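Local coordinates for mandelate racemase/muconate lactonizing enzyme, C-terminal domain protein (Paracoccus denitrificans, PDB 3N4E) that is probably a magnesium-dependent hydro-lyase of the mandelate racemase branch of the enolase superfamily, and binds calcium in this crystal, at residues G133-R138 with I161-D166; I194-N199 with L217-F222; E223-H228 with I243-G248. All coordinates share one frame; numbering follows the deposited sequence.

Contact 1: residues G133-R138 with I161-D166; sequences GGNAAR and IRWDGD
The side-chain torsions of N135, with CG turned beside its own backbone N and away from the carbonyl carbon (chi1 -68°) and the amide rotated to -56° at chi2, carry ND2 onto the carbonyl oxygen of R162. Segment 133-138 follows strand 125-132 of the enolase-type barrel domain, and 161-166 starts with the last two residues of the parallel strand 158-162. R162 O is gripped twice by one residue: ND2 of N135 lies 2.8 Å from R162 O and is tilted from the carbonyl plane, while the N135 backbone N, 3.2 Å from the same R162 O, lies in that plane. An alanine here would keep the CB over W163 but would probably leave R162 O with the backbone N-H as its sole donor from this residue, and R138 NH1, 2.8 Å from N135 OD1, without its amide acceptor. That arginine also reaches back to the carbonyl of G133.

W163 lies beneath the turn: N135 CB sits over the six-membered ring, 4.0 Å from its centroid, and A136 CB reaches CD1. The indole NE1, next to CD1, bonds D177. G133 CA packs on one face of the R162 guanidinium, whose main partner is D327; G133 has no side chain, and the space where a CB would lie is taken by R162 NH2 and D164 OD2. From the backbone of the turn, A136 N bonds W163 O on a lone pair at 3.1 Å. Finally, D164 OD2 takes the G134 N-H through its anti lone pair, with G134 N 2.8 Å from D164 OD2.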
# COMPACT_ATOMS: atom_id res chain seq x y z
N GLY A 133 -33.94 -0.96 20.99
CA GLY A 133 -33.52 0.42 20.73
C GLY A 133 -33.84 1.44 21.80
O GLY A 133 -34.37 1.10 22.87
N GLY A 134 -33.48 2.69 21.53
CA GLY A 134 -33.80 3.81 22.43
C GLY A 134 -33.09 3.82 23.78
O GLY A 134 -33.68 4.24 24.78
N ASN A 135 -31.83 3.38 23.80
CA ASN A 135 -31.08 3.25 25.05
C ASN A 135 -30.22 4.47 25.38
O ASN A 135 -29.73 4.58 26.50
CB ASN A 135 -30.22 1.99 25.02
CG ASN A 135 -31.03 0.73 25.05
OD1 ASN A 135 -31.84 0.52 25.96
ND2 ASN A 135 -30.82 -0.14 24.08
N ALA A 136 -30.02 5.37 24.42
CA ALA A 136 -29.39 6.67 24.73
C ALA A 136 -30.23 7.48 25.74
O ALA A 136 -29.69 8.11 26.64
CB ALA A 136 -29.15 7.50 23.44
N ALA A 137 -31.55 7.46 25.57
CA ALA A 137 -32.46 8.25 26.38
C ALA A 137 -32.83 7.57 27.71
O ALA A 137 -33.42 8.19 28.59
CB ALA A 137 -33.72 8.58 25.59
N ARG A 138 -32.51 6.29 27.85
CA ARG A 138 -32.85 5.55 29.05
C ARG A 138 -31.81 5.71 30.15
O ARG A 138 -30.63 5.94 29.87
CB ARG A 138 -32.97 4.06 28.74
CG ARG A 138 -34.22 3.71 28.01
CD ARG A 138 -34.34 2.23 27.87
NE ARG A 138 -35.59 1.94 27.17
CZ ARG A 138 -35.66 1.34 26.00
NH1 ARG A 138 -34.55 0.93 25.40
NH2 ARG A 138 -36.84 1.15 25.43
N ILE A 161 -28.34 -4.26 21.98
CA ILE A 161 -28.87 -3.02 22.54
C ILE A 161 -28.42 -1.87 21.67
O ILE A 161 -27.22 -1.72 21.41
CB ILE A 161 -28.48 -2.85 24.04
CG1 ILE A 161 -26.96 -2.94 24.24
CG2 ILE A 161 -29.18 -3.93 24.91
CD1 ILE A 161 -26.50 -2.73 25.69
N ARG A 162 -29.37 -1.09 21.18
CA ARG A 162 -29.10 0.00 20.25
C ARG A 162 -29.33 1.33 20.94
O ARG A 162 -30.13 1.42 21.86
CB ARG A 162 -29.99 -0.08 19.00
CG ARG A 162 -30.26 -1.49 18.44
CD ARG A 162 -30.90 -1.42 17.05
NE ARG A 162 -31.98 -0.44 17.06
CZ ARG A 162 -33.26 -0.71 17.33
NH1 ARG A 162 -33.63 -1.97 17.58
NH2 ARG A 162 -34.17 0.27 17.35
N TRP A 163 -28.63 2.36 20.48
CA TRP A 163 -28.68 3.66 21.14
C TRP A 163 -29.69 4.64 20.57
O TRP A 163 -30.37 5.30 21.34
CB TRP A 163 -27.27 4.29 21.24
CG TRP A 163 -26.70 4.19 22.62
CD1 TRP A 163 -26.26 5.22 23.38
CD2 TRP A 163 -26.56 3.00 23.41
NE1 TRP A 163 -25.83 4.75 24.60
CE2 TRP A 163 -26.00 3.39 24.65
CE3 TRP A 163 -26.84 1.64 23.19
CZ2 TRP A 163 -25.72 2.47 25.68
CZ3 TRP A 163 -26.56 0.72 24.21
CH2 TRP A 163 -26.00 1.15 25.45
N ASP A 164 -29.78 4.74 19.24
CA ASP A 164 -30.71 5.66 18.55
C ASP A 164 -30.54 7.10 19.02
O ASP A 164 -31.51 7.81 19.29
CB ASP A 164 -32.18 5.20 18.69
CG ASP A 164 -32.44 3.81 18.10
OD1 ASP A 164 -32.21 3.58 16.89
OD2 ASP A 164 -32.89 2.92 18.85
N GLY A 165 -29.28 7.53 19.15
CA GLY A 165 -28.94 8.88 19.59
C GLY A 165 -29.11 9.91 18.48
O GLY A 165 -29.55 9.59 17.37
N ASP A 166 -28.76 11.15 18.81
CA ASP A 166 -28.96 12.30 17.94
C ASP A 166 -27.70 12.43 17.10
O ASP A 166 -26.64 12.71 17.64
CB ASP A 166 -29.21 13.54 18.80
CG ASP A 166 -29.45 14.82 17.98
OD1 ASP A 166 -29.18 14.84 16.77
OD2 ASP A 166 -29.90 15.83 18.57
O HOH W 1 -32.69 6.95 22.57

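Contact 2: residues I194-N199 with L217-F222; sequences IGFDAN and LGYSWF. With CA (calcium ion), chain C.
The carbonyl oxygen of I194 receives the N-H of S220 at 2.8 Å (S220 N to I194 O), in a near-linear bond with an N-H...O angle of 167°. Two residues on, F196 N bonds W221 O at 3.1 Å, which sets the parallel register in which F196 lies level with F222. Between them G195 has no side chain, and its CA lies over the centre of the W221 six-membered ring, 3.9 Å from the centroid; a CB here would run into the indole. W221 places its ring there from the position between backbone N and carbonyl carbon (chi1 81°).

I194 lays its CB over one face of the Y219 ring, 3.8 Å from the centroid, while F196 CB touches Y219 CD2. F196 and F222 point the same way, side by side, their rings meeting obliquely with CD1 of F196 3.7 Å from CE1 of F222; A198 CB touches that same CE1. At the end of strand 194-197, D197 OD2 binds the calcium ion at 2.2 Å, and D197 OD1 accepts from N199 N in an Asx turn.

The two strands belong to the beta-alpha-beta unit of the barrel made of strand 194-197, helix 204-216 and strand 221-223. The helix packs on F196, Y219 and F222 through L214, helix 174-188 covers I194 and Y219, and strand 158-162 flanks strand 194-197.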
# COMPACT_ATOMS: atom_id res chain seq x y z
N ILE A 194 -24.00 -10.81 23.14
CA ILE A 194 -24.50 -9.43 23.16
C ILE A 194 -23.79 -8.55 22.14
O ILE A 194 -22.56 -8.58 22.01
CB ILE A 194 -24.39 -8.73 24.55
CG1 ILE A 194 -24.72 -9.69 25.69
CG2 ILE A 194 -25.32 -7.53 24.60
CD1 ILE A 194 -24.32 -9.18 27.06
N GLY A 195 -24.60 -7.78 21.42
CA GLY A 195 -24.12 -6.79 20.49
C GLY A 195 -24.52 -5.41 20.98
O GLY A 195 -25.47 -5.25 21.78
N PHE A 196 -23.77 -4.42 20.49
CA PHE A 196 -23.88 -3.05 20.91
C PHE A 196 -23.96 -2.22 19.64
O PHE A 196 -23.06 -2.27 18.80
CB PHE A 196 -22.67 -2.66 21.76
CG PHE A 196 -22.74 -1.26 22.31
CD1 PHE A 196 -22.50 -0.15 21.49
CD2 PHE A 196 -23.01 -1.04 23.67
CE1 PHE A 196 -22.56 1.16 22.01
CE2 PHE A 196 -23.06 0.25 24.20
CZ PHE A 196 -22.84 1.35 23.37
N ASP A 197 -25.05 -1.48 19.51
CA ASP A 197 -25.29 -0.71 18.31
C ASP A 197 -25.19 0.76 18.66
O ASP A 197 -26.09 1.33 19.28
CB ASP A 197 -26.66 -1.05 17.70
CG ASP A 197 -26.90 -0.36 16.36
OD1 ASP A 197 -26.14 0.56 15.98
OD2 ASP A 197 -27.87 -0.72 15.68
N ALA A 198 -24.07 1.36 18.27
CA ALA A 198 -23.79 2.76 18.60
C ALA A 198 -24.64 3.73 17.77
O ALA A 198 -24.69 4.91 18.10
CB ALA A 198 -22.30 3.06 18.40
N ASN A 199 -25.27 3.22 16.71
CA ASN A 199 -26.05 4.06 15.78
C ASN A 199 -25.33 5.35 15.40
O ASN A 199 -25.89 6.44 15.58
CB ASN A 199 -27.41 4.44 16.37
CG ASN A 199 -28.37 3.27 16.43
OD1 ASN A 199 -28.74 2.83 17.52
ND2 ASN A 199 -28.78 2.77 15.26
N LEU A 217 -15.97 -6.69 28.24
CA LEU A 217 -17.24 -7.24 28.68
C LEU A 217 -17.70 -8.42 27.82
O LEU A 217 -18.84 -8.86 27.93
CB LEU A 217 -18.31 -6.15 28.69
CG LEU A 217 -18.17 -5.04 29.73
CD1 LEU A 217 -18.98 -3.82 29.30
CD2 LEU A 217 -18.58 -5.53 31.15
N GLY A 218 -16.81 -8.92 26.95
CA GLY A 218 -17.11 -10.04 26.06
C GLY A 218 -18.19 -9.85 24.99
O GLY A 218 -18.73 -10.84 24.48
N TYR A 219 -18.52 -8.60 24.65
CA TYR A 219 -19.51 -8.35 23.59
C TYR A 219 -19.05 -8.96 22.26
O TYR A 219 -17.85 -9.04 21.99
CB TYR A 219 -19.81 -6.85 23.44
CG TYR A 219 -20.90 -6.34 24.36
CD1 TYR A 219 -20.77 -6.43 25.75
CD2 TYR A 219 -22.05 -5.77 23.85
CE1 TYR A 219 -21.78 -5.99 26.59
CE2 TYR A 219 -23.06 -5.29 24.67
CZ TYR A 219 -22.93 -5.42 26.04
OH TYR A 219 -23.93 -4.95 26.87
N SER A 220 -20.00 -9.42 21.45
CA SER A 220 -19.67 -10.15 20.23
C SER A 220 -19.53 -9.27 18.99
O SER A 220 -18.70 -9.54 18.14
CB SER A 220 -20.67 -11.28 19.97
OG SER A 220 -20.40 -12.38 20.82
N TRP A 221 -20.36 -8.23 18.87
CA TRP A 221 -20.17 -7.26 17.79
C TRP A 221 -20.54 -5.84 18.16
O TRP A 221 -21.24 -5.61 19.14
CB TRP A 221 -20.85 -7.70 16.49
CG TRP A 221 -22.34 -7.44 16.38
CD1 TRP A 221 -22.93 -6.40 15.74
CD2 TRP A 221 -23.40 -8.27 16.87
NE1 TRP A 221 -24.30 -6.51 15.80
CE2 TRP A 221 -24.61 -7.65 16.50
CE3 TRP A 221 -23.45 -9.47 17.59
CZ2 TRP A 221 -25.87 -8.19 16.81
CZ3 TRP A 221 -24.69 -10.02 17.90
CH2 TRP A 221 -25.88 -9.37 17.52
N PHE A 222 -20.04 -4.90 17.37
CA PHE A 222 -20.09 -3.47 17.63
C PHE A 222 -20.60 -2.83 16.34
O PHE A 222 -19.88 -2.80 15.33
CB PHE A 222 -18.67 -2.99 17.97
CG PHE A 222 -18.58 -1.55 18.45
CD1 PHE A 222 -19.71 -0.83 18.84
CD2 PHE A 222 -17.33 -0.92 18.52
CE1 PHE A 222 -19.59 0.48 19.29
CE2 PHE A 222 -17.20 0.40 18.97
CZ PHE A 222 -18.34 1.10 19.36
CA CA C . -28.57 -0.76 13.56
O HOH W 2 -21.10 -11.66 23.61
O HOH W 3 -26.79 0.66 13.32
O HOH W 4 -31.04 0.56 13.75
O HOH W 5 -30.73 -2.30 13.72

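Contact 3: residues E223-H228 with I243-G248; sequences EEPVQH and ITVSAG. With CA (calcium ion), chain C.
V245, on strand 244-246, sets CG1 3.8 Å from P225 CD and equally near P225 CG, the two side chains crossing at an angle where the chain leaves the neighbouring parallel strand 221-223 of the enolase-type barrel. Next along, S246 lies level with E223 in a parallel bridge. Its carbonyl oxygen takes the N-H of E224 at 2.8 Å (E224 N to S246 O) in an almost straight bond of 171°, and E223 CA also approaches that oxygen. On the side-chain side, S246 OG stands between backbone N and carbonyl carbon (chi1 74°), which brings it 3.4 Å from E223 CB; its hydrogen-bond partner is Q269.

E223 runs extended past this hydroxyl to the metal, where its OE2 binds the calcium ion at 2.3 Å, and its other oxygen, OE1, is paired with K160. A247 then packs loosely under the E224 chain, CA to CG, its methyl group meeting M234 of helix 231-240. At G248 the backbone N-H donates a hydrogen bond to a water, which in turn donates to E224 OE2, a carboxylate oxygen also held by Q250. The other oxygen of that carboxylate takes part in the second shell of the metal: a calcium-bound water donates to E224 OE1, its O 2.6 Å from E224 OE1.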
# COMPACT_ATOMS: atom_id res chain seq x y z
N GLU A 223 -21.84 -2.36 16.37
CA GLU A 223 -22.56 -1.98 15.16
C GLU A 223 -22.53 -0.47 14.94
O GLU A 223 -22.79 0.30 15.86
CB GLU A 223 -23.99 -2.54 15.21
CG GLU A 223 -24.87 -2.28 13.98
CD GLU A 223 -26.14 -3.14 13.95
OE1 GLU A 223 -26.07 -4.37 14.20
OE2 GLU A 223 -27.24 -2.58 13.67
N GLU A 224 -22.19 -0.08 13.71
CA GLU A 224 -22.09 1.33 13.30
C GLU A 224 -21.43 2.24 14.35
O GLU A 224 -22.06 3.17 14.87
CB GLU A 224 -23.47 1.88 12.88
CG GLU A 224 -23.99 1.28 11.56
CD GLU A 224 -25.02 2.18 10.87
OE1 GLU A 224 -26.15 2.32 11.38
OE2 GLU A 224 -24.70 2.73 9.78
N PRO A 225 -20.16 1.99 14.68
CA PRO A 225 -19.55 2.83 15.71
C PRO A 225 -19.48 4.30 15.33
O PRO A 225 -19.64 5.14 16.20
CB PRO A 225 -18.15 2.24 15.88
CG PRO A 225 -17.93 1.39 14.68
CD PRO A 225 -19.26 0.89 14.26
N VAL A 226 -19.24 4.59 14.05
CA VAL A 226 -19.05 5.97 13.55
C VAL A 226 -20.15 6.39 12.53
O VAL A 226 -21.02 5.59 12.18
CB VAL A 226 -17.62 6.18 12.93
CG1 VAL A 226 -16.52 6.00 13.98
CG2 VAL A 226 -17.39 5.25 11.73
N GLN A 227 -20.13 7.64 12.07
CA GLN A 227 -21.09 8.10 11.06
C GLN A 227 -20.91 7.24 9.82
O GLN A 227 -19.78 7.05 9.39
CB GLN A 227 -20.85 9.57 10.67
CG GLN A 227 -21.05 10.58 11.80
CD GLN A 227 -22.51 10.74 12.22
OE1 GLN A 227 -23.44 10.36 11.49
NE2 GLN A 227 -22.71 11.29 13.41
N HIS A 228 -22.02 6.74 9.27
CA HIS A 228 -21.99 5.84 8.14
C HIS A 228 -21.30 6.44 6.92
O HIS A 228 -20.77 5.71 6.08
CB HIS A 228 -23.40 5.38 7.75
CG HIS A 228 -24.07 6.26 6.74
ND1 HIS A 228 -24.55 7.51 7.05
CD2 HIS A 228 -24.31 6.09 5.42
CE1 HIS A 228 -25.07 8.07 5.97
NE2 HIS A 228 -24.95 7.22 4.97
N ILE A 243 -13.19 -6.92 18.77
CA ILE A 243 -14.64 -7.05 18.63
C ILE A 243 -15.04 -6.79 17.18
O ILE A 243 -14.49 -5.89 16.52
CB ILE A 243 -15.43 -6.11 19.63
CG1 ILE A 243 -16.93 -6.44 19.62
CG2 ILE A 243 -15.16 -4.63 19.36
CD1 ILE A 243 -17.72 -5.80 20.76
N THR A 244 -15.97 -7.60 16.68
CA THR A 244 -16.39 -7.51 15.29
C THR A 244 -17.21 -6.24 15.04
O THR A 244 -18.31 -6.07 15.58
CB THR A 244 -17.16 -8.77 14.84
OG1 THR A 244 -16.37 -9.94 15.13
CG2 THR A 244 -17.41 -8.73 13.34
N VAL A 245 -16.67 -5.33 14.23
CA VAL A 245 -17.39 -4.12 13.88
C VAL A 245 -18.30 -4.46 12.69
O VAL A 245 -17.84 -5.06 11.71
CB VAL A 245 -16.39 -2.97 13.55
CG1 VAL A 245 -17.05 -1.81 12.79
CG2 VAL A 245 -15.73 -2.46 14.82
N SER A 246 -19.57 -4.08 12.79
CA SER A 246 -20.53 -4.31 11.69
C SER A 246 -21.17 -3.03 11.16
O SER A 246 -21.38 -2.06 11.90
CB SER A 246 -21.61 -5.29 12.12
OG SER A 246 -22.55 -4.69 13.00
N ALA A 247 -21.46 -3.01 9.87
CA ALA A 247 -22.07 -1.84 9.21
C ALA A 247 -22.74 -2.36 7.96
O ALA A 247 -22.60 -3.54 7.64
CB ALA A 247 -20.99 -0.80 8.83
N GLY A 248 -23.45 -1.49 7.26
CA GLY A 248 -24.04 -1.86 5.98
C GLY A 248 -25.53 -1.55 5.86
O GLY A 248 -26.07 -1.57 4.75
CA CA C . -28.57 -0.76 13.56
O HOH W 6 -24.23 1.19 7.42
O HOH W 3 -26.79 0.66 13.32
O HOH W 4 -31.04 0.56 13.75
O HOH W 5 -30.73 -2.30 13.72

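The three contacts follow one another round the same barrel sheet, through neighbouring strands 125-132, 158-162, 194-197, 221-223 and 244-246. Contacts 1 and 2 join where I161 O meets D197 N at 2.9 Å and D164 N meets N199 OD1 at 2.8 Å; contacts 2 and 3 join at F196 O and E223 N, 2.7 Å apart. The centres of contacts 1 and 2 are about 13 Å apart, those of 2 and 3 about 10 Å. Contacts 2 and 3 supply D197 and E223 to one calcium ion, completed by E249 and waters, where enolase-superfamily enzymes usually hold magnesium. Contact 1 gives no ligand, but the nearest R162 side-chain atom is about 4 Å from the ion.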